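Local coordinates for protein bifunctional cytochrome P450/NADPH--P450 reductase (Deinococcus aerius, PDB 7F3H) that probably hydroxylates organic substrates at its haem iron, using electrons that a fused reductase partner takes from NADPH, at residues 221-226 against 252-257; 296-301 against 454-459; 369-374 against 388-393. All coordinates share one frame; numbering follows the deposited sequence.

Contact 1 of 3, residues 221-226 against 252-257; sequences EVIRER and LSDENI
I223 meets D254 and I257 with its two branches. The contact is small and rests on van der Waals packing; one partner is an isoleucine, the other an aspartate. I223 CD1 touches I257 CG2 at 3.7 Å. I223 CG2 lies 4.0 Å from D254 OD1.

I223 carries most of the contact. Its CG2 stands anti to the backbone N, while CG1 lies beside that N (chi1 -81°). The chain then runs on extended to CD1 (chi2 161°). CG2 faces the D254 carboxylate, while CD1 reaches I257 and the D254 backbone. CD1 lies 4.0 Å from D254 O, so it rests against the first turn of the facing helix. The two isoleucines cross at a slant. I257 offers its short CG2 branch, which also lies 4.2 Å from I223 CG1. The D254 and I223 side chains run antiparallel alongside one another, and the methyl meets the carboxylate by van der Waals contact alone. D254 OD1 has its salt bridge with R227, just beyond 221-226.

S253 is the N-cap of the second helix. Its OG accepts from N256 N at 3.0 Å with an angle of 163°. This fixes the helix start that presents D254 and I257.

The contact joins the C-terminal end of helix 199-227 to the N-terminal end of helix 254-285. These correspond to the P450 helices G and I. Helix 236-242 covers one flank, where L237 touches V222, R226 and I257. Helix 98-107 packs against L252 and N256.

Contact 2 of 3, residues 296-301 against 454-459; sequences EVDRLL and RERRPH
D298 and R456 form a two-pronged salt bridge. The two side chains reach for each other head-on, one from the helix and one from the tail. The guanidinium meets the carboxylate end-on, with NH1 and NH2 each taking one oxygen. R456 NH2 donates to D298 OD2 at 2.6 Å. R456 NH1 donates to D298 OD1 at 2.7 Å. Both bonds are fairly straight, 162° and 155°. Each oxygen uses its syn lone pair. The two flat groups are nearly coplanar, 16° apart, and this allows both bonds at once. R456 reaches D298 through a side chain that is extended at first and bends at chi3.

Further polar bonds hold the pair: D298 OD1 makes a second salt bridge with R461, D298 OD2 accepts from F462 N, and R456 NH1 also donates to L423 O. Each carboxylate oxygen therefore has two donors. The buried carboxylate sits between two arginines, which would probably keep it ionised.

Van der Waals contact is minor. V297 CG1 lies 4.4 Å from R456 NH1, at the edge of the guanidinium. V297 also packs on L420 and Q424 of helix 408-425.

The backbone of R456 pairs with K425, next to strand 426-429, so the arginine is rooted where strand 450-455 ends. The arrangement is a classic end-on arginine-carboxylate pair. Here it fastens the tail after the last strand of the P450 fold to the end of helix 287-300, the J helix of the family.

Contact 3 of 3, residues 369-374 against 388-393; sequences AAWTNP and RTHHPA
W371 and H390 make the tight part of this contact, a T-shaped aromatic pair. The edge of the tryptophan six-membered ring points at the face of the imidazole. The centroids are 4.9 Å apart and the planes stand at 62°. W371 CZ3 sits over the centre of the H390 ring, and W371 CH2 comes within 3.7 Å of H390 ND1. CG of W371 lies beside its own backbone N (chi1 -54°), and the far end of the indole reaches the histidine. The indole is held by NE1, bonded to L364 O, and by a cation-pi contact with R327, the arginine of the P450 ExxR motif in helix 317-329.

A370 and H391 meet more simply, CB to CB at 3.8 Å. Both also touch P59 of helix 59-65.

The looser side is bridged by water. The water donates to A370 O at 2.6 Å and accepts a longer bond from H391 N at 3.3 Å. It lies 3.0 Å above the W371 ring, over its centre. A370 and H391, which it joins, are only partly buried.

H391 ND1 accepts from A393 N at 3.0 Å, close to the ring plane. H391 NE2 bonds N60 OD1, an acceptor. This pattern is consistent with a neutral imidazole protonated on NE2. The chemistry implies that rings and one water join segments 369-374 and 388-393, with no direct hydrogen bond between the two.

In the fold
From the N terminus, contact 1 comes first. It closes a loop of 25 residues, holding helix 236-242, between helices 199-227 and 254-285. Helix 287-300 follows directly and opens contact 2, which closes only after strand 450-455 and so spans 152 residues. Contact 3 falls within that span and closes a short loop around helix 384-387. Contact 1 is in series with both others, and no contacts cross. The three do not touch. Contacts 2 and 3 are nearest, about 17 Å between closest atoms. Contacts 1 and 3 lie on opposite sides of the chain's centre. Contact 1 joins two helices, contact 2 joins the C-terminal tail to helix 287-300, and contact 3 joins two loops before helix 408-425.

Contact 1 of 3, residues 221-226 against 252-257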
loop_
_atom_site.group_PDB
_atom_site.type_symbol
_atom_site.label_atom_id
_atom_site.label_comp_id
_atom_site.label_asym_id
_atom_site.label_seq_id
_atom_site.Cartn_x
_atom_site.Cartn_y
_atom_site.Cartn_z
ATOM N N GLU A 221 -17.737 19.687 -2.759
ATOM C CA GLU A 221 -18.204 20.690 -1.841
ATOM C C GLU A 221 -17.022 21.350 -1.119
ATOM O O GLU A 221 -16.842 22.581 -1.187
ATOM C CB GLU A 221 -19.193 19.812 -1.066
ATOM C CG GLU A 221 -20.250 19.923 -0.005
ATOM C CD GLU A 221 -19.836 19.886 1.540
ATOM O OE1 GLU A 221 -18.685 19.371 1.916
ATOM O OE2 GLU A 221 -20.754 20.264 2.428
ATOM N N VAL A 222 -16.122 20.544 -0.570
ATOM C CA VAL A 222 -14.899 21.092 0.016
ATOM C C VAL A 222 -14.149 21.937 -1.016
ATOM O O VAL A 222 -13.655 23.042 -0.709
ATOM C CB VAL A 222 -14.008 19.956 0.569
ATOM C CG1 VAL A 222 -12.511 20.343 0.758
ATOM C CG2 VAL A 222 -14.652 19.376 1.785
ATOM N N ILE A 223 -14.063 21.457 -2.255
ATOM C CA ILE A 223 -13.293 22.161 -3.296
ATOM C C ILE A 223 -13.912 23.504 -3.657
ATOM O O ILE A 223 -13.216 24.524 -3.710
ATOM C CB ILE A 223 -13.136 21.278 -4.557
ATOM C CG1 ILE A 223 -12.016 20.284 -4.382
ATOM C CG2 ILE A 223 -12.847 22.135 -5.771
ATOM C CD1 ILE A 223 -12.110 19.109 -5.379
ATOM N N ARG A 224 -15.231 23.538 -3.892
ATOM C CA ARG A 224 -15.814 24.790 -4.405
ATOM C C ARG A 224 -15.582 25.837 -3.306
ATOM O O ARG A 224 -15.656 27.074 -3.509
ATOM C CB ARG A 224 -17.329 24.755 -4.580
ATOM C CG ARG A 224 -18.312 25.068 -3.501
ATOM C CD ARG A 224 -19.499 24.606 -4.165
ATOM N NE ARG A 224 -19.609 23.150 -3.973
ATOM C CZ ARG A 224 -20.167 22.207 -4.683
ATOM N NH1 ARG A 224 -20.496 22.346 -5.938
ATOM N NH2 ARG A 224 -20.293 21.029 -4.080
ATOM N N GLU A 225 -15.396 25.296 -2.094
ATOM C CA GLU A 225 -15.940 26.010 -1.028
ATOM C C GLU A 225 -14.740 26.423 -0.215
ATOM O O GLU A 225 -14.911 27.400 0.656
ATOM C CB GLU A 225 -16.991 24.991 -0.560
ATOM C CG GLU A 225 -18.138 25.235 0.380
ATOM C CD GLU A 225 -18.917 26.449 -0.074
ATOM O OE1 GLU A 225 -18.775 27.060 -1.121
ATOM O OE2 GLU A 225 -20.071 26.123 0.281
ATOM N N ARG A 226 -13.598 25.958 -0.625
ATOM C CA ARG A 226 -12.212 26.455 -0.604
ATOM C C ARG A 226 -11.841 27.452 -1.745
ATOM O O ARG A 226 -10.981 28.333 -1.575
ATOM C CB ARG A 226 -11.293 25.285 -0.730
ATOM C CG ARG A 226 -9.929 25.431 -0.225
ATOM C CD ARG A 226 -9.980 25.182 1.267
ATOM N NE ARG A 226 -8.641 25.251 1.837
ATOM C CZ ARG A 226 -7.810 24.219 1.947
ATOM N NH1 ARG A 226 -6.616 24.384 2.504
ATOM N NH2 ARG A 226 -8.179 23.018 1.525
ATOM N N LEU A 252 -4.691 21.961 -12.626
ATOM C CA LEU A 252 -5.557 20.799 -12.654
ATOM C C LEU A 252 -7.004 21.275 -12.644
ATOM O O LEU A 252 -7.330 22.244 -11.954
ATOM C CB LEU A 252 -5.265 19.897 -11.452
ATOM C CG LEU A 252 -3.912 19.174 -11.418
ATOM C CD1 LEU A 252 -3.881 18.241 -10.247
ATOM C CD2 LEU A 252 -3.671 18.386 -12.681
ATOM N N SER A 253 -7.863 20.617 -13.437
ATOM C CA SER A 253 -9.311 20.829 -13.361
ATOM C C SER A 253 -9.854 20.452 -11.987
ATOM O O SER A 253 -9.254 19.673 -11.237
ATOM C CB SER A 253 -10.052 20.032 -14.428
ATOM O OG SER A 253 -10.189 18.672 -14.062
ATOM N N ASP A 254 -11.067 20.940 -11.702
ATOM C CA ASP A 254 -11.705 20.614 -10.425
ATOM C C ASP A 254 -12.073 19.132 -10.372
ATOM O O ASP A 254 -11.876 18.474 -9.339
ATOM C CB ASP A 254 -12.944 21.497 -10.204
ATOM C CG ASP A 254 -12.608 22.950 -9.762
ATOM O OD1 ASP A 254 -11.476 23.276 -9.304
ATOM O OD2 ASP A 254 -13.529 23.781 -9.869
ATOM N N GLU A 255 -12.559 18.589 -11.494
ATOM C CA GLU A 255 -12.860 17.166 -11.562
ATOM C C GLU A 255 -11.615 16.354 -11.227
ATOM O O GLU A 255 -11.639 15.465 -10.367
ATOM C CB GLU A 255 -13.311 16.786 -12.976
ATOM C CG GLU A 255 -14.052 15.486 -13.042
ATOM C CD GLU A 255 -14.152 14.927 -14.433
ATOM O OE1 GLU A 255 -13.337 15.320 -15.271
ATOM O OE2 GLU A 255 -15.073 14.131 -14.712
ATOM N N ASN A 256 -10.492 16.701 -11.858
ATOM C CA ASN A 256 -9.286 15.917 -11.645
ATOM C C ASN A 256 -8.734 16.086 -10.232
ATOM O O ASN A 256 -8.147 15.145 -9.689
ATOM C CB ASN A 256 -8.225 16.258 -12.690
ATOM C CG ASN A 256 -7.086 15.257 -12.686
ATOM O OD1 ASN A 256 -6.077 15.446 -11.977
ATOM N ND2 ASN A 256 -7.246 14.170 -13.459
ATOM N N ILE A 257 -8.850 17.282 -9.636
ATOM C CA ILE A 257 -8.469 17.442 -8.230
ATOM C C ILE A 257 -9.271 16.499 -7.333
ATOM O O ILE A 257 -8.729 15.872 -6.409
ATOM C CB ILE A 257 -8.642 18.897 -7.781
ATOM C CG1 ILE A 257 -7.641 19.796 -8.499
ATOM C CG2 ILE A 257 -8.507 18.993 -6.273
ATOM C CD1 ILE A 257 -7.922 21.282 -8.325
#

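Contact 2 of 3, residues 296-301 against 454-459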
loop_
_atom_site.group_PDB
_atom_site.type_symbol
_atom_site.label_atom_id
_atom_site.label_comp_id
_atom_site.label_asym_id
_atom_site.label_seq_id
_atom_site.Cartn_x
_atom_site.Cartn_y
_atom_site.Cartn_z
ATOM N N GLU A 296 15.847 2.192 20.775
ATOM C CA GLU A 296 15.930 3.401 19.951
ATOM C C GLU A 296 14.944 4.468 20.437
ATOM O O GLU A 296 15.306 5.644 20.612
ATOM C CB GLU A 296 15.692 3.019 18.492
ATOM C CG GLU A 296 15.445 4.145 17.546
ATOM C CD GLU A 296 15.749 3.746 16.097
ATOM O OE1 GLU A 296 16.923 3.889 15.652
ATOM O OE2 GLU A 296 14.813 3.285 15.398
ATOM N N VAL A 297 13.687 4.059 20.666
ATOM C CA VAL A 297 12.635 4.970 21.126
ATOM C C VAL A 297 13.019 5.625 22.449
ATOM O O VAL A 297 12.791 6.825 22.653
ATOM C CB VAL A 297 11.296 4.203 21.241
ATOM C CG1 VAL A 297 10.302 4.955 22.070
ATOM C CG2 VAL A 297 10.726 3.917 19.873
ATOM N N ASP A 298 13.592 4.850 23.370
ATOM C CA ASP A 298 13.948 5.398 24.676
ATOM C C ASP A 298 15.175 6.293 24.571
ATOM O O ASP A 298 15.265 7.313 25.259
ATOM C CB ASP A 298 14.172 4.250 25.673
ATOM C CG ASP A 298 12.912 3.381 25.863
ATOM O OD1 ASP A 298 11.817 3.785 25.392
ATOM O OD2 ASP A 298 13.015 2.282 26.456
ATOM N N ARG A 299 16.072 5.974 23.637
ATOM C CA ARG A 299 17.207 6.841 23.355
ATOM C C ARG A 299 16.732 8.202 22.865
ATOM O O ARG A 299 17.199 9.239 23.346
ATOM C CB ARG A 299 18.095 6.164 22.322
ATOM C CG ARG A 299 19.384 6.842 22.042
ATOM C CD ARG A 299 20.368 5.869 21.397
ATOM N NE ARG A 299 19.851 5.094 20.266
ATOM C CZ ARG A 299 19.621 3.774 20.309
ATOM N NH1 ARG A 299 19.847 3.087 21.436
ATOM N NH2 ARG A 299 19.178 3.133 19.222
ATOM N N LEU A 300 15.755 8.219 21.964
ATOM C CA LEU A 300 15.371 9.463 21.318
ATOM C C LEU A 300 14.228 10.195 22.006
ATOM O O LEU A 300 14.131 11.416 21.866
ATOM C CB LEU A 300 14.973 9.193 19.876
ATOM C CG LEU A 300 16.145 8.861 18.981
ATOM C CD1 LEU A 300 15.588 8.329 17.664
ATOM C CD2 LEU A 300 16.972 10.121 18.783
ATOM N N LEU A 301 13.319 9.489 22.687
ATOM C CA LEU A 301 12.164 10.108 23.344
ATOM C C LEU A 301 12.041 9.703 24.803
ATOM O O LEU A 301 11.101 8.987 25.178
ATOM C CB LEU A 301 10.869 9.749 22.624
ATOM C CG LEU A 301 10.651 10.297 21.215
ATOM C CD1 LEU A 301 9.325 9.741 20.709
ATOM C CD2 LEU A 301 10.681 11.840 21.167
ATOM N N ARG A 454 -0.100 -2.140 27.421
ATOM C CA ARG A 454 -0.074 -1.589 28.771
ATOM C C ARG A 454 0.943 -0.453 28.839
ATOM O O ARG A 454 2.049 -0.564 28.301
ATOM C CB ARG A 454 0.253 -2.688 29.802
ATOM C CG ARG A 454 0.067 -2.275 31.256
ATOM C CD ARG A 454 1.090 -2.928 32.214
ATOM N NE ARG A 454 2.436 -2.977 31.638
ATOM C CZ ARG A 454 3.334 -3.922 31.911
ATOM N NH1 ARG A 454 2.987 -4.961 32.686
ATOM N NH2 ARG A 454 4.539 -3.880 31.313
ATOM N N GLU A 455 0.571 0.643 29.506
ATOM C CA GLU A 455 1.500 1.760 29.691
ATOM C C GLU A 455 2.853 1.273 30.211
ATOM O O GLU A 455 2.924 0.551 31.207
ATOM C CB GLU A 455 0.903 2.771 30.671
ATOM C CG GLU A 455 0.184 3.932 30.009
ATOM C CD GLU A 455 -0.505 4.851 31.018
ATOM O OE1 GLU A 455 -0.436 6.084 30.829
ATOM O OE2 GLU A 455 -1.108 4.342 32.001
ATOM N N ARG A 456 3.927 1.677 29.534
ATOM C CA ARG A 456 5.257 1.397 30.047
ATOM C C ARG A 456 5.520 2.220 31.305
ATOM O O ARG A 456 5.276 3.432 31.338
ATOM C CB ARG A 456 6.309 1.682 28.976
ATOM C CG ARG A 456 6.214 0.741 27.784
ATOM C CD ARG A 456 7.148 1.153 26.676
ATOM N NE ARG A 456 8.528 0.820 27.012
ATOM C CZ ARG A 456 9.603 1.437 26.518
ATOM N NH1 ARG A 456 9.472 2.431 25.638
ATOM N NH2 ARG A 456 10.816 1.040 26.906
ATOM N N ARG A 457 6.023 1.581 32.302
ATOM C CA ARG A 457 6.246 2.361 33.508
ATOM C C ARG A 457 7.640 2.992 33.464
ATOM O O ARG A 457 8.520 2.495 32.749
ATOM C CB ARG A 457 6.102 1.472 34.734
ATOM C CG ARG A 457 4.849 0.619 34.729
ATOM C CD ARG A 457 4.883 -0.422 35.848
ATOM N NE ARG A 457 3.625 -1.151 35.941
ATOM C CZ ARG A 457 3.515 -2.475 35.904
ATOM N NH1 ARG A 457 4.607 -3.214 35.759
ATOM N NH2 ARG A 457 2.315 -3.055 35.991
ATOM N N PRO A 458 7.862 4.099 34.199
ATOM C CA PRO A 458 9.152 4.830 34.072
ATOM C C PRO A 458 10.399 3.976 34.225
ATOM O O PRO A 458 11.304 4.034 33.385
ATOM C CB PRO A 458 9.042 5.882 35.185
ATOM C CG PRO A 458 7.576 6.199 35.185
ATOM C CD PRO A 458 6.900 4.839 35.033
ATOM N N HIS A 459 10.438 3.124 35.244
ATOM C CA HIS A 459 11.568 2.240 35.470
ATOM C C HIS A 459 11.711 1.169 34.394
ATOM O O HIS A 459 12.655 0.374 34.451
ATOM C CB HIS A 459 11.422 1.613 36.845
ATOM C CG HIS A 459 10.272 0.668 36.938
ATOM N ND1 HIS A 459 9.006 1.077 37.305
ATOM C CD2 HIS A 459 10.184 -0.663 36.693
ATOM C CE1 HIS A 459 8.192 0.033 37.299
ATOM N NE2 HIS A 459 8.881 -1.033 36.932
#

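Contact 3 of 3, residues 369-374 against 388-393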
loop_
_atom_site.group_PDB
_atom_site.type_symbol
_atom_site.label_atom_id
_atom_site.label_comp_id
_atom_site.label_asym_id
_atom_site.label_seq_id
_atom_site.Cartn_x
_atom_site.Cartn_y
_atom_site.Cartn_z
ATOM N N ALA A 369 18.380 -16.442 -5.154
ATOM C CA ALA A 369 19.479 -15.862 -5.916
ATOM C C ALA A 369 19.763 -14.403 -5.543
ATOM O O ALA A 369 20.823 -13.870 -5.892
ATOM C CB ALA A 369 19.190 -15.977 -7.417
ATOM N N ALA A 370 18.813 -13.719 -4.914
ATOM C CA ALA A 370 18.971 -12.314 -4.603
ATOM C C ALA A 370 19.026 -12.033 -3.105
ATOM O O ALA A 370 19.410 -10.927 -2.713
ATOM C CB ALA A 370 17.845 -11.492 -5.250
ATOM N N TRP A 371 18.581 -12.966 -2.268
ATOM C CA TRP A 371 18.486 -12.754 -0.829
ATOM C C TRP A 371 19.092 -13.958 -0.136
ATOM O O TRP A 371 18.589 -15.075 -0.287
ATOM C CB TRP A 371 17.019 -12.571 -0.394
ATOM C CG TRP A 371 16.310 -11.489 -1.157
ATOM C CD1 TRP A 371 15.464 -11.652 -2.216
ATOM C CD2 TRP A 371 16.405 -10.059 -0.933
ATOM N NE1 TRP A 371 15.012 -10.418 -2.661
ATOM C CE2 TRP A 371 15.577 -9.431 -1.892
ATOM C CE3 TRP A 371 17.096 -9.259 -0.008
ATOM C CZ2 TRP A 371 15.424 -8.048 -1.948
ATOM C CZ3 TRP A 371 16.946 -7.895 -0.073
ATOM C CH2 TRP A 371 16.115 -7.297 -1.034
ATOM N N THR A 372 20.170 -13.733 0.615
ATOM C CA THR A 372 20.713 -14.774 1.478
ATOM C C THR A 372 19.726 -15.082 2.598
ATOM O O THR A 372 19.193 -14.164 3.213
ATOM C CB THR A 372 22.048 -14.344 2.069
ATOM O OG1 THR A 372 22.969 -13.995 1.021
ATOM C CG2 THR A 372 22.614 -15.472 2.929
ATOM N N ASN A 373 19.486 -16.364 2.867
ATOM C CA ASN A 373 18.500 -16.800 3.854
ATOM C C ASN A 373 17.199 -16.037 3.669
ATOM O O ASN A 373 16.784 -15.265 4.580
ATOM C CB ASN A 373 19.030 -16.658 5.271
ATOM C CG ASN A 373 20.250 -17.485 5.503
ATOM O OD1 ASN A 373 20.302 -18.645 5.099
ATOM N ND2 ASN A 373 21.251 -16.899 6.156
ATOM N N PRO A 374 16.508 -16.206 2.555
ATOM C CA PRO A 374 15.371 -15.331 2.244
ATOM C C PRO A 374 14.238 -15.418 3.243
ATOM O O PRO A 374 13.493 -14.436 3.383
ATOM C CB PRO A 374 14.925 -15.824 0.866
ATOM C CG PRO A 374 15.343 -17.277 0.850
ATOM C CD PRO A 374 16.667 -17.291 1.571
ATOM N N ARG A 388 23.298 -1.340 -0.379
ATOM C CA ARG A 388 23.964 -1.134 -1.658
ATOM C C ARG A 388 24.177 -2.430 -2.433
ATOM O O ARG A 388 24.410 -2.376 -3.647
ATOM C CB ARG A 388 25.297 -0.433 -1.452
ATOM C CG ARG A 388 25.170 0.979 -0.920
ATOM C CD ARG A 388 26.305 1.867 -1.405
ATOM N NE ARG A 388 26.197 2.123 -2.839
ATOM C CZ ARG A 388 27.094 2.803 -3.541
ATOM N NH1 ARG A 388 28.172 3.296 -2.940
ATOM N NH2 ARG A 388 26.910 2.996 -4.842
ATOM N N THR A 389 24.169 -3.589 -1.776
ATOM C CA THR A 389 24.540 -4.827 -2.448
ATOM C C THR A 389 23.352 -5.666 -2.892
ATOM O O THR A 389 23.545 -6.798 -3.331
ATOM C CB THR A 389 25.449 -5.676 -1.554
ATOM O OG1 THR A 389 24.682 -6.222 -0.474
ATOM C CG2 THR A 389 26.587 -4.843 -1.006
ATOM N N HIS A 390 22.133 -5.147 -2.796
ATOM C CA HIS A 390 20.962 -5.909 -3.217
ATOM C C HIS A 390 20.893 -5.978 -4.727
ATOM O O HIS A 390 21.426 -5.114 -5.420
ATOM C CB HIS A 390 19.679 -5.266 -2.689
ATOM C CG HIS A 390 19.627 -5.211 -1.197
ATOM N ND1 HIS A 390 18.625 -4.566 -0.501
ATOM C CD2 HIS A 390 20.482 -5.708 -0.268
ATOM C CE1 HIS A 390 18.851 -4.702 0.795
ATOM N NE2 HIS A 390 19.972 -5.384 0.964
ATOM N N HIS A 391 20.240 -7.022 -5.231
ATOM C CA HIS A 391 19.882 -7.070 -6.643
ATOM C C HIS A 391 18.979 -5.886 -6.959
ATOM O O HIS A 391 17.961 -5.694 -6.274
ATOM C CB HIS A 391 19.175 -8.379 -6.984
ATOM C CG HIS A 391 18.982 -8.606 -8.454
ATOM N ND1 HIS A 391 18.405 -7.669 -9.292
ATOM C CD2 HIS A 391 19.295 -9.666 -9.237
ATOM C CE1 HIS A 391 18.362 -8.148 -10.522
ATOM N NE2 HIS A 391 18.898 -9.355 -10.518
ATOM N N PRO A 392 19.307 -5.076 -7.974
ATOM C CA PRO A 392 18.549 -3.829 -8.221
ATOM C C PRO A 392 17.129 -4.035 -8.685
ATOM O O PRO A 392 16.378 -3.055 -8.745
ATOM C CB PRO A 392 19.370 -3.118 -9.304
ATOM C CG PRO A 392 20.772 -3.715 -9.163
ATOM C CD PRO A 392 20.545 -5.149 -8.768
ATOM N N ALA A 393 16.714 -5.256 -8.996
ATOM C CA ALA A 393 15.353 -5.478 -9.457
ATOM C C ALA A 393 14.577 -6.401 -8.529
ATOM O O ALA A 393 13.476 -6.824 -8.888
ATOM C CB ALA A 393 15.337 -6.033 -10.882
HETATM O O HOH W 1 18.500 -8.541 -2.941
#